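Local coordinates for cytochrome C-type biogenesis protein ccmF (Thermus thermophilus, PDB 6ZMQ) that probably acts as a membrane-bound heme lyase in cytochrome c maturation, carrying heme b within its transmembrane helix bundle, at residues Leu119-Thr122 with Leu123-Leu127; Ala300-Leu303 with Leu304-Leu308; Gly331-Leu334 with Phe335-Leu339. All blocks are in the same frame, centred on the assembly; numbering follows the deposited sequence.

How the contacts relate
The three contacts are three short stretches of helix in one transmembrane bundle, met in series along the chain. Contacts 2 and 3 lie on consecutive helices, 288-307 and 325-345, and pack directly on each other, their centres about 12 Å apart: Leu303 CD2 comes within 3.6 Å of Phe332 CD2, and Ala300 CB within 3.7 Å of Thr337 CG2. Contact 1, on helix 110-129, touches neither; its centre is about 18 Å from that of contact 2 and about 21 Å from that of contact 3. Contacts 1 and 3 each border a different bound phosphatidylethanolamine, while contact 2 is buried between helices. All three lie away from the heme-binding residues.

Contact 1: Leu119-Thr122 with Leu123-Leu127; sequences LLQT and LYTLL. With PTY (phosphatidylethanolamine), chain F.
Thr125 turns its hydroxyl back along helix 110-129, where OG1 bonds to Gln121 O at 2.7 Å. Its first torsion sets OG1 beside the backbone N and opposite the carbonyl carbon (chi1 -52°), which directs the oxygen to the preceding turn. Thr125 N bonds to the same carbonyl from the other face, so Gln121 O is gripped twice. Thr122 makes a comparable bond one turn earlier: OG1 reaches Leu119 O at 2.6 Å, from the face that Leu123 N also uses, with Gly118 O a further partner. These bonds supplement the i to i+4 ladder of an alpha-helix set within a transmembrane bundle, with helix 135-157 against Gln121 and Thr125, and helix 61-81 against Thr122 and Leu126. Among the apolar contacts, Leu120 and Leu123 run alongside each other in the same direction, their CD2 methyls 4.2 Å apart. Tyr124, beside Val198 of helix 185-213, meets lipid: its ring lies obliquely to a phosphatidylethanolamine acyl chain, OH 3.3 Å from C33, and its CD1 is 3.4 Å from Leu120 O. With an alanine here, the chain would probably lose its ring and hydroxyl partner, and a gap open between lipid and that carbonyl.

Contact 2: Ala300-Leu303 with Leu304-Leu308; sequences AATL and LGTFL
Thr302 and Thr306, one turn apart on helix 288-307, meet through their methyls, CG2 to CG2 at 4.2 Å, with the two side chains slanting across each other. They carry their hydroxyls differently. Thr302 has OG1 next to its backbone N (chi1 -53°) and sends it back up the helix to Ala298 O, which leaves CG2 as the branch that faces Thr306. In Thr306 the hydroxyl sits instead between backbone N and carbonyl carbon (chi1 40°), a rotation that turns it to the end of the preceding turn. There OG1 is 2.6 Å from Thr302 O and 2.8 Å from Leu303 O; its one proton could serve either, and the position of the oxygen is itself doubtful. The backbone bonds are firmer: Thr306 N reaches Thr302 O at 2.9 Å, and Phe307 N reaches Leu303 O at 3.0 Å.

Of the Phe307 side chain, CB stays near the earlier turn, 3.6 Å from Leu303 O, while the ring leads off to stack with Phe329. Leu303 likewise extends outward, to pack on Trp117 of helix 110-129 and Phe197 of helix 185-213. Ala301 offers a small surface to Pro267 and Leu270 of helix 266-284. Threonine oxygens thus lie close to carbonyls of their own helix, and what the turn gives its neighbours is largely methyl, leucine and aromatic surface, a chemistry consistent with a helix predicted to cross the membrane among others.

Contact 3: Gly331-Leu334 with Phe335-Leu339; sequences GFFL and FATGL. With PTY (phosphatidylethanolamine), chain E.
Thr337 and Phe333 are brought together by two torsions. In Thr337, OG1 stands between the backbone N and the carbonyl carbon (chi1 36°), facing back along helix 325-345; in Phe333, CG is turned opposite the backbone N (chi1 173°), and the ring swings out on the same side. The hydroxyl therefore bonds to Phe333 O at 2.6 Å and at the same time lies over one face of the Phe333 ring, 4.2 Å above its plane and displaced toward the rim. Thr337 N takes the other face of that carbonyl in a nearly straight bond, with an N-H...O angle of 170°, so one backbone oxygen accepts from both donors of the threonine, N and OG1.

These turns belong to a predicted transmembrane helix, 325-345. Phe333 and Thr337 rest on helix 288-307, while Gly331, Phe332, Phe335 and Leu339 line the pocket of a phosphatidylethanolamine and follow one of its acyl chains down the helix. Phe332 touches both, reaching Leu303 as well.

Phe335 does most of the lipid packing: C20 of the lipid lies over one face of its ring, and CZ is 3.6 Å from C23, while an edge of the ring is turned to Phe332 O. Phe332 meets the same chain obliquely, CD1 to C18 at 3.9 Å, and also stacks with Phe151. Further along, Leu339 CD1 touches C28 at 3.7 Å. Ala336 O accepts a hydrogen bond from Tyr204 OH of helix 185-213, and Leu339 packs on the same tyrosine and on Val208.

Contact 1: Leu119-Thr122 with Leu123-Leu127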
# COMPACT_ATOMS: atom_id res chain seq x y z
N LEU A 119 9.76 13.07 -8.04
CA LEU A 119 10.83 12.36 -8.75
C LEU A 119 10.37 11.03 -9.31
O LEU A 119 10.68 10.68 -10.45
CB LEU A 119 12.04 12.15 -7.83
CG LEU A 119 13.23 11.54 -8.57
CD1 LEU A 119 14.38 12.33 -8.21
CD2 LEU A 119 13.53 10.08 -8.21
N LEU A 120 9.65 10.24 -8.51
CA LEU A 120 9.15 8.96 -9.00
C LEU A 120 8.05 9.15 -10.03
O LEU A 120 7.93 8.32 -10.95
CB LEU A 120 8.69 8.10 -7.82
CG LEU A 120 9.79 7.69 -6.84
CD1 LEU A 120 9.31 6.64 -5.84
CD2 LEU A 120 11.05 7.19 -7.57
N GLN A 121 7.31 10.27 -9.95
CA GLN A 121 6.42 10.68 -11.03
C GLN A 121 7.18 10.95 -12.33
O GLN A 121 6.77 10.48 -13.40
CB GLN A 121 5.64 11.93 -10.62
CG GLN A 121 4.18 11.68 -10.36
CD GLN A 121 3.39 11.45 -11.62
OE1 GLN A 121 3.79 11.86 -12.72
NE2 GLN A 121 2.24 10.83 -11.48
N THR A 122 8.28 11.71 -12.24
CA THR A 122 9.06 12.03 -13.44
C THR A 122 9.74 10.80 -14.02
O THR A 122 9.86 10.68 -15.25
CB THR A 122 10.10 13.11 -13.14
OG1 THR A 122 10.89 12.72 -12.01
CG2 THR A 122 9.48 14.49 -12.92
N LEU A 123 10.18 9.87 -13.16
CA LEU A 123 10.79 8.63 -13.63
C LEU A 123 9.76 7.76 -14.36
O LEU A 123 10.05 7.22 -15.43
CB LEU A 123 11.41 7.85 -12.47
CG LEU A 123 11.63 6.34 -12.68
CD1 LEU A 123 12.88 6.06 -13.53
CD2 LEU A 123 11.70 5.57 -11.36
N TYR A 124 8.55 7.65 -13.81
CA TYR A 124 7.52 6.83 -14.44
C TYR A 124 7.02 7.47 -15.73
O TYR A 124 6.71 6.76 -16.70
CB TYR A 124 6.37 6.61 -13.45
CG TYR A 124 6.52 5.33 -12.64
CD1 TYR A 124 7.67 5.10 -11.87
CD2 TYR A 124 5.51 4.37 -12.61
CE1 TYR A 124 7.81 3.95 -11.11
CE2 TYR A 124 5.65 3.20 -11.85
CZ TYR A 124 6.80 3.01 -11.10
OH TYR A 124 6.96 1.87 -10.35
N THR A 125 6.99 8.81 -15.78
CA THR A 125 6.63 9.50 -17.02
C THR A 125 7.73 9.33 -18.07
O THR A 125 7.44 9.21 -19.27
CB THR A 125 6.37 10.98 -16.73
OG1 THR A 125 5.43 11.09 -15.65
CG2 THR A 125 5.77 11.69 -17.94
N LEU A 126 8.99 9.27 -17.63
CA LEU A 126 10.10 8.97 -18.54
C LEU A 126 10.03 7.55 -19.10
O LEU A 126 10.26 7.34 -20.30
CB LEU A 126 11.44 9.18 -17.82
CG LEU A 126 12.70 8.97 -18.68
CD1 LEU A 126 12.68 9.84 -19.94
CD2 LEU A 126 14.01 9.13 -17.90
N LEU A 127 9.73 6.57 -18.24
CA LEU A 127 9.62 5.17 -18.67
C LEU A 127 8.37 4.90 -19.50
O LEU A 127 8.34 3.90 -20.23
CB LEU A 127 9.62 4.25 -17.45
CG LEU A 127 10.91 4.23 -16.62
CD1 LEU A 127 10.79 3.35 -15.37
CD2 LEU A 127 12.11 3.84 -17.47
C1 PTY F . 6.69 -0.99 -16.74
C2 PTY F . 1.93 -3.91 -21.76
C3 PTY F . 3.34 -3.39 -22.03
O4 PTY F . 7.28 -0.15 -15.79
C5 PTY F . 7.16 -2.26 -18.88
C6 PTY F . 7.75 -1.37 -17.77
O7 PTY F . 8.74 -2.09 -17.09
C8 PTY F . 10.08 -1.75 -17.33
O10 PTY F . 10.47 -1.58 -18.44
C11 PTY F . 11.05 -1.60 -16.15
C12 PTY F . 12.36 -0.96 -16.62
C13 PTY F . 13.34 -0.76 -15.46
C14 PTY F . 13.73 -2.10 -14.84
C15 PTY F . 14.98 -1.95 -13.98
C16 PTY F . 14.97 -3.06 -12.92
C17 PTY F . 15.75 -2.63 -11.67
C18 PTY F . 14.86 -2.35 -10.45
C19 PTY F . 13.62 -3.24 -10.35
C20 PTY F . 13.36 -3.67 -8.90
C21 PTY F . 12.90 -2.48 -8.04
C22 PTY F . 12.66 -2.97 -6.61
C23 PTY F . 11.65 -2.09 -5.86
C24 PTY F . 12.38 -1.25 -4.81
C25 PTY F . 11.65 -1.32 -3.46
C26 PTY F . 12.50 -0.69 -2.36
C27 PTY F . 12.13 -1.30 -1.01
C28 PTY F . 13.35 -1.24 -0.09
C29 PTY F . 13.36 -2.45 0.85
C30 PTY F . 6.81 -0.29 -14.48
C31 PTY F . 7.54 0.39 -13.32
O30 PTY F . 5.82 -0.92 -14.26
C32 PTY F . 9.02 0.02 -13.23
C33 PTY F . 9.58 0.58 -11.92
C34 PTY F . 10.43 -0.47 -11.21
C35 PTY F . 10.33 -0.24 -9.70
C36 PTY F . 11.00 1.09 -9.35
C37 PTY F . 11.61 1.04 -7.94
C38 PTY F . 12.30 2.35 -7.59
C39 PTY F . 12.83 2.34 -6.15
C40 PTY F . 14.16 3.10 -6.09
C41 PTY F . 14.80 2.95 -4.71
C42 PTY F . 15.69 1.71 -4.70
C43 PTY F . 17.13 2.14 -4.47
C44 PTY F . 17.88 0.97 -3.84
P1 PTY F . 5.48 -2.35 -20.90
O11 PTY F . 4.00 -3.08 -20.83
O12 PTY F . 5.39 -1.21 -21.88
O13 PTY F . 6.48 -3.34 -21.43
O14 PTY F . 5.94 -1.79 -19.40
N1 PTY F . 1.40 -4.50 -22.97

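Contact 2: Ala300-Leu303 with Leu304-Leu308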
# COMPACT_ATOMS: atom_id res chain seq x y z
N ALA A 300 -7.17 8.57 -7.85
CA ALA A 300 -7.33 9.69 -6.92
C ALA A 300 -7.38 9.22 -5.47
O ALA A 300 -6.95 9.96 -4.55
CB ALA A 300 -8.59 10.48 -7.27
N ALA A 301 -7.86 7.99 -5.24
CA ALA A 301 -7.78 7.37 -3.92
C ALA A 301 -6.33 7.17 -3.50
O ALA A 301 -5.97 7.45 -2.36
CB ALA A 301 -8.51 6.03 -3.95
N THR A 302 -5.48 6.70 -4.43
CA THR A 302 -4.07 6.51 -4.14
C THR A 302 -3.36 7.84 -3.91
O THR A 302 -2.42 7.89 -3.11
CB THR A 302 -3.37 5.73 -5.26
OG1 THR A 302 -4.08 4.51 -5.51
CG2 THR A 302 -1.96 5.36 -4.83
N LEU A 303 -3.82 8.91 -4.57
CA LEU A 303 -3.35 10.26 -4.27
C LEU A 303 -3.61 10.65 -2.82
O LEU A 303 -2.69 11.00 -2.07
CB LEU A 303 -4.01 11.29 -5.19
CG LEU A 303 -3.73 12.73 -4.74
CD1 LEU A 303 -2.31 13.20 -5.07
CD2 LEU A 303 -4.79 13.67 -5.26
N LEU A 304 -4.88 10.57 -2.40
CA LEU A 304 -5.24 11.00 -1.06
C LEU A 304 -4.76 10.02 0.01
O LEU A 304 -4.66 10.39 1.19
CB LEU A 304 -6.76 11.22 -0.97
CG LEU A 304 -7.25 12.41 -0.12
CD1 LEU A 304 -6.28 13.60 -0.17
CD2 LEU A 304 -8.65 12.88 -0.54
N GLY A 305 -4.46 8.78 -0.37
CA GLY A 305 -3.82 7.86 0.56
C GLY A 305 -2.33 8.09 0.70
O GLY A 305 -1.76 7.85 1.77
N THR A 306 -1.67 8.53 -0.38
CA THR A 306 -0.23 8.76 -0.28
C THR A 306 0.06 10.08 0.42
O THR A 306 1.11 10.24 1.05
CB THR A 306 0.43 8.76 -1.66
OG1 THR A 306 -0.41 9.44 -2.59
CG2 THR A 306 0.59 7.35 -2.16
N PHE A 307 -0.85 11.05 0.29
CA PHE A 307 -0.70 12.31 1.02
C PHE A 307 -0.91 12.13 2.52
O PHE A 307 -0.31 12.86 3.32
CB PHE A 307 -1.67 13.34 0.42
CG PHE A 307 -2.05 14.47 1.34
CD1 PHE A 307 -1.15 15.48 1.65
CD2 PHE A 307 -3.33 14.55 1.86
CE1 PHE A 307 -1.50 16.52 2.49
CE2 PHE A 307 -3.70 15.60 2.70
CZ PHE A 307 -2.78 16.58 3.01
N LEU A 308 -1.69 11.13 2.93
CA LEU A 308 -2.09 11.02 4.33
C LEU A 308 -1.67 9.68 4.93
O LEU A 308 -2.42 9.08 5.71
CB LEU A 308 -3.59 11.22 4.49
CG LEU A 308 -4.13 12.64 4.68
CD1 LEU A 308 -5.64 12.62 4.51
CD2 LEU A 308 -3.71 13.24 6.01

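Contact 3: Gly331-Leu334 with Phe335-Leu339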
# COMPACT_ATOMS: atom_id res chain seq x y z
N GLY A 331 -7.85 20.22 -3.74
CA GLY A 331 -8.17 20.72 -5.08
C GLY A 331 -7.66 19.82 -6.19
O GLY A 331 -8.33 19.64 -7.21
N PHE A 332 -6.49 19.21 -5.99
CA PHE A 332 -5.94 18.27 -6.97
C PHE A 332 -6.78 17.00 -7.06
O PHE A 332 -7.03 16.49 -8.17
CB PHE A 332 -4.49 17.94 -6.60
CG PHE A 332 -3.77 17.11 -7.63
CD1 PHE A 332 -3.88 17.40 -8.98
CD2 PHE A 332 -3.01 16.02 -7.25
CE1 PHE A 332 -3.21 16.63 -9.93
CE2 PHE A 332 -2.36 15.23 -8.19
CZ PHE A 332 -2.46 15.53 -9.53
N PHE A 333 -7.22 16.47 -5.91
CA PHE A 333 -8.09 15.29 -5.85
C PHE A 333 -9.43 15.55 -6.54
O PHE A 333 -9.93 14.69 -7.29
CB PHE A 333 -8.31 14.91 -4.37
CG PHE A 333 -9.33 13.81 -4.14
CD1 PHE A 333 -8.96 12.48 -4.25
CD2 PHE A 333 -10.66 14.10 -3.78
CE1 PHE A 333 -9.87 11.45 -4.04
CE2 PHE A 333 -11.57 13.08 -3.58
CZ PHE A 333 -11.18 11.75 -3.70
N LEU A 334 -10.03 16.71 -6.24
CA LEU A 334 -11.28 17.13 -6.87
C LEU A 334 -11.12 17.25 -8.38
O LEU A 334 -12.00 16.81 -9.14
CB LEU A 334 -11.72 18.47 -6.28
CG LEU A 334 -12.51 18.44 -4.97
CD1 LEU A 334 -12.84 19.84 -4.48
CD2 LEU A 334 -13.77 17.63 -5.15
N PHE A 335 -9.98 17.80 -8.83
CA PHE A 335 -9.67 17.91 -10.25
C PHE A 335 -9.55 16.54 -10.92
O PHE A 335 -10.12 16.33 -12.00
CB PHE A 335 -8.38 18.73 -10.42
CG PHE A 335 -7.89 18.84 -11.84
CD1 PHE A 335 -8.44 19.79 -12.70
CD2 PHE A 335 -6.88 18.01 -12.32
CE1 PHE A 335 -8.00 19.90 -14.00
CE2 PHE A 335 -6.44 18.11 -13.62
CZ PHE A 335 -7.00 19.05 -14.46
N ALA A 336 -8.85 15.60 -10.27
CA ALA A 336 -8.61 14.28 -10.85
C ALA A 336 -9.90 13.46 -11.00
O ALA A 336 -10.20 12.94 -12.09
CB ALA A 336 -7.59 13.52 -10.00
N THR A 337 -10.65 13.32 -9.89
CA THR A 337 -11.95 12.62 -9.94
C THR A 337 -12.94 13.29 -10.88
O THR A 337 -13.64 12.59 -11.64
CB THR A 337 -12.57 12.49 -8.53
OG1 THR A 337 -12.29 13.66 -7.75
CG2 THR A 337 -12.16 11.21 -7.83
N GLY A 338 -12.99 14.63 -10.88
CA GLY A 338 -13.93 15.34 -11.74
C GLY A 338 -13.59 15.19 -13.20
O GLY A 338 -14.48 15.01 -14.03
N LEU A 339 -12.30 15.20 -13.54
CA LEU A 339 -11.87 15.07 -14.93
C LEU A 339 -12.15 13.68 -15.49
O LEU A 339 -12.77 13.56 -16.56
CB LEU A 339 -10.38 15.41 -15.02
CG LEU A 339 -9.57 14.93 -16.23
CD1 LEU A 339 -10.01 15.68 -17.47
CD2 LEU A 339 -8.07 15.09 -15.99
C1 PTY E . -3.63 29.56 -0.29
C2 PTY E . -5.87 32.40 5.88
C3 PTY E . -6.04 30.98 5.36
O4 PTY E . -2.30 29.14 -0.23
C5 PTY E . -4.77 28.14 1.47
C6 PTY E . -4.63 28.42 -0.04
O7 PTY E . -4.28 27.25 -0.76
C8 PTY E . -4.96 27.05 -1.99
O10 PTY E . -5.69 27.88 -2.40
C11 PTY E . -4.77 25.76 -2.83
C12 PTY E . -5.46 25.84 -4.21
C13 PTY E . -5.80 24.46 -4.80
C14 PTY E . -5.47 24.32 -6.29
C15 PTY E . -5.07 22.88 -6.67
C16 PTY E . -5.43 22.50 -8.11
C17 PTY E . -4.18 22.09 -8.90
C18 PTY E . -4.47 21.08 -10.02
C19 PTY E . -3.22 20.89 -10.90
C20 PTY E . -3.58 20.17 -12.21
C21 PTY E . -2.55 20.47 -13.30
C22 PTY E . -3.23 20.69 -14.66
C23 PTY E . -3.52 19.34 -15.34
C24 PTY E . -4.07 19.57 -16.76
C25 PTY E . -4.16 18.26 -17.55
C26 PTY E . -5.62 17.98 -17.93
C27 PTY E . -5.70 17.34 -19.32
C28 PTY E . -7.05 16.64 -19.45
C29 PTY E . -7.45 16.50 -20.91
C30 PTY E . -1.45 29.95 -0.99
C31 PTY E . -1.34 29.72 -2.50
O30 PTY E . -0.83 30.82 -0.48
C32 PTY E . -1.05 28.24 -2.76
C33 PTY E . -1.19 27.90 -4.25
C34 PTY E . -0.66 26.48 -4.50
C35 PTY E . -0.87 26.10 -5.97
C36 PTY E . 0.18 25.08 -6.41
C37 PTY E . 0.44 25.23 -7.91
C38 PTY E . 0.08 23.92 -8.63
C39 PTY E . 0.12 24.10 -10.15
C40 PTY E . -1.30 24.16 -10.70
C41 PTY E . -1.32 24.00 -12.22
C42 PTY E . -1.26 25.38 -12.88
C43 PTY E . -1.83 25.28 -14.30
C44 PTY E . -0.67 25.31 -15.29
P1 PTY E . -5.36 30.31 2.91
O11 PTY E . -4.98 30.66 4.48
O12 PTY E . -6.79 29.83 2.84
O13 PTY E . -5.25 31.59 2.12
O14 PTY E . -4.31 29.20 2.27
N1 PTY E . -7.06 33.18 5.54